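Local coordinates for protein ribonuclease VapC (Klebsiella pneumoniae, PDB 7BY3) that is probably the toxin of a toxin-antitoxin pair, a magnesium-dependent PIN-domain ribonuclease that cleaves RNA, at residues Ser37-Met42 with Ile67-Asp72. Numbering follows the deposited sequence.
Sequences SLITWM and INISQD
Ile67, the last residue of strand 65-67, pairs in parallel with Ser37, and its carbonyl reaches one residue further to take the amide of Leu38 (Leu38 N to Ile67 O, 3.0 Å). The bond is bent, 141° at the hydrogen, and the donor stands above the carbonyl plane, off the lone pairs, where the chain enters helix 38-50. Ile67 O also accepts a hydrogen bond from a water 2.9 Å away; the approach of this water to Ser37 OG is suspiciously short, and that link is doubtful. The Ser37 hydroxyl lies anti to its own nitrogen (chi1 173°), a torsion that swings it forward over the helix start, where Ser37 OG N-caps helix 38-50 by accepting from Ile39 N at 3.1 Å.

Beyond the strand, Asn68 starts out away from the helix, yet its amide bends back until OD1 lies 3.5 Å from Leu38 CD2, a van der Waals contact at the exposed border. Ile69 returns to the buried side: a nearly eclipsed chi2 of 124°, perhaps slightly strained, carries its CD1 to 3.6 Å from Ile39 CG1, the two side chains crossing nearly at right angles, and Ile69 CD1 also lies 4.2 Å from Leu38 CB. Ile92 of helix 88-99 touches both isoleucines, while Ser70 of the second subunit packs on Leu38.

Ile39 is about 7 Å, side chain to side chain, from Asp9, a predicted magnesium ligand of this PIN domain. At this strand-to-helix junction, Ile67 O takes Leu38 N and Ser37 OG takes Ile39 N, so the first two helix amides find acceptors, flanked by the aliphatic contact of Ile39 and Ile69 near the probable metal site.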
loop_
_atom_site.group_PDB
_atom_site.type_symbol
_atom_site.label_atom_id
_atom_site.label_comp_id
_atom_site.label_asym_id
_atom_site.label_seq_id
_atom_site.Cartn_x
_atom_site.Cartn_y
_atom_site.Cartn_z
ATOM N N SER B 37 -0.518 1.493 -9.963
ATOM C CA SER B 37 -0.664 1.446 -8.514
ATOM C C SER B 37 0.516 2.140 -7.839
ATOM O O SER B 37 1.559 2.343 -8.456
ATOM C CB SER B 37 -0.777 -0.000 -8.029
ATOM O OG SER B 37 -0.757 -0.069 -6.613
ATOM N N LEU B 38 0.341 2.518 -6.578
ATOM C CA LEU B 38 1.444 3.043 -5.781
ATOM C C LEU B 38 2.522 1.974 -5.597
ATOM O O LEU B 38 3.706 2.286 -5.475
ATOM C CB LEU B 38 0.939 3.536 -4.422
ATOM C CG LEU B 38 1.864 4.444 -3.608
ATOM C CD1 LEU B 38 2.443 5.564 -4.467
ATOM C CD2 LEU B 38 1.123 5.012 -2.408
ATOM N N ILE B 39 2.097 0.714 -5.579
ATOM C CA ILE B 39 3.015 -0.418 -5.496
ATOM C C ILE B 39 3.983 -0.417 -6.671
ATOM O O ILE B 39 5.177 -0.667 -6.507
ATOM C CB ILE B 39 2.250 -1.757 -5.464
ATOM C CG1 ILE B 39 1.479 -1.891 -4.150
ATOM C CG2 ILE B 39 3.203 -2.930 -5.652
ATOM C CD1 ILE B 39 1.110 -3.306 -3.799
ATOM N N THR B 40 3.458 -0.123 -7.854
ATOM C CA THR B 40 4.271 -0.065 -9.061
ATOM C C THR B 40 5.222 1.129 -9.022
ATOM O O THR B 40 6.386 1.010 -9.400
ATOM C CB THR B 40 3.391 0.005 -10.325
ATOM O OG1 THR B 40 2.678 -1.229 -10.477
ATOM C CG2 THR B 40 4.239 0.236 -11.561
ATOM N N TRP B 41 4.727 2.272 -8.550
ATOM C CA TRP B 41 5.546 3.476 -8.427
ATOM C C TRP B 41 6.796 3.205 -7.593
ATOM O O TRP B 41 7.897 3.589 -7.976
ATOM C CB TRP B 41 4.738 4.624 -7.809
ATOM C CG TRP B 41 5.432 5.965 -7.870
ATOM C CD1 TRP B 41 5.307 6.905 -8.851
ATOM C CD2 TRP B 41 6.349 6.500 -6.910
ATOM N NE1 TRP B 41 6.092 7.995 -8.563
ATOM C CE2 TRP B 41 6.744 7.776 -7.379
ATOM C CE3 TRP B 41 6.882 6.039 -5.703
ATOM C CZ2 TRP B 41 7.641 8.584 -6.681
ATOM C CZ3 TRP B 41 7.773 6.842 -5.011
ATOM C CH2 TRP B 41 8.143 8.101 -5.504
ATOM N N MET B 42 6.620 2.522 -6.465
ATOM C CA MET B 42 7.729 2.217 -5.565
ATOM C C MET B 42 8.745 1.257 -6.181
ATOM O O MET B 42 9.952 1.473 -6.076
ATOM C CB MET B 42 7.202 1.634 -4.251
ATOM C CG MET B 42 6.433 2.625 -3.396
ATOM S SD MET B 42 6.034 1.975 -1.765
ATOM C CE MET B 42 4.377 1.364 -2.042
ATOM N N ILE B 67 -2.576 5.519 -8.236
ATOM C CA ILE B 67 -3.639 5.163 -7.311
ATOM C C ILE B 67 -3.098 4.577 -6.010
ATOM O O ILE B 67 -2.445 3.534 -6.005
ATOM C CB ILE B 67 -4.612 4.166 -7.963
ATOM C CG1 ILE B 67 -5.032 4.675 -9.345
ATOM C CG2 ILE B 67 -5.821 3.942 -7.072
ATOM C CD1 ILE B 67 -6.037 3.799 -10.052
ATOM N N ASN B 68 -3.380 5.265 -4.908
ATOM C CA ASN B 68 -2.955 4.823 -3.585
ATOM C C ASN B 68 -3.714 3.585 -3.128
ATOM O O ASN B 68 -4.801 3.293 -3.625
ATOM C CB ASN B 68 -3.145 5.943 -2.558
ATOM C CG ASN B 68 -2.459 7.233 -2.960
ATOM O OD1 ASN B 68 -1.385 7.222 -3.560
ATOM N ND2 ASN B 68 -3.078 8.358 -2.623
ATOM N N ILE B 69 -3.135 2.859 -2.176
ATOM C CA ILE B 69 -3.817 1.724 -1.572
ATOM C C ILE B 69 -4.572 2.188 -0.334
ATOM O O ILE B 69 -3.975 2.615 0.654
ATOM C CB ILE B 69 -2.837 0.595 -1.188
ATOM C CG1 ILE B 69 -1.957 0.225 -2.382
ATOM C CG2 ILE B 69 -3.596 -0.625 -0.683
ATOM C CD1 ILE B 69 -0.480 0.316 -2.094
ATOM N N SER B 70 -5.895 2.104 -0.407
ATOM C CA SER B 70 -6.758 2.487 0.698
ATOM C C SER B 70 -7.520 1.270 1.210
ATOM O O SER B 70 -7.282 0.150 0.761
ATOM C CB SER B 70 -7.725 3.589 0.272
ATOM O OG SER B 70 -8.562 3.139 -0.776
ATOM N N GLN B 71 -8.427 1.498 2.154
ATOM C CA GLN B 71 -9.078 0.415 2.886
ATOM C C GLN B 71 -9.818 -0.601 2.008
ATOM O O GLN B 71 -9.729 -1.803 2.251
ATOM C CB GLN B 71 -10.046 0.997 3.917
ATOM C CG GLN B 71 -10.725 -0.049 4.782
ATOM C CD GLN B 71 -9.735 -0.881 5.575
ATOM O OE1 GLN B 71 -8.945 -0.352 6.356
ATOM N NE2 GLN B 71 -9.770 -2.193 5.373
ATOM N N ASP B 72 -10.549 -0.139 1.000
ATOM C CA ASP B 72 -11.341 -1.077 0.207
ATOM C C ASP B 72 -10.661 -1.555 -1.077
ATOM O O ASP B 72 -11.221 -2.370 -1.808
ATOM C CB ASP B 72 -12.712 -0.483 -0.112
ATOM C CG ASP B 72 -13.753 -0.846 0.935
ATOM O OD1 ASP B 72 -13.389 -0.952 2.127
ATOM O OD2 ASP B 72 -14.930 -1.044 0.568
HETATM O O HOH W 1 -2.899 0.689 -5.692
#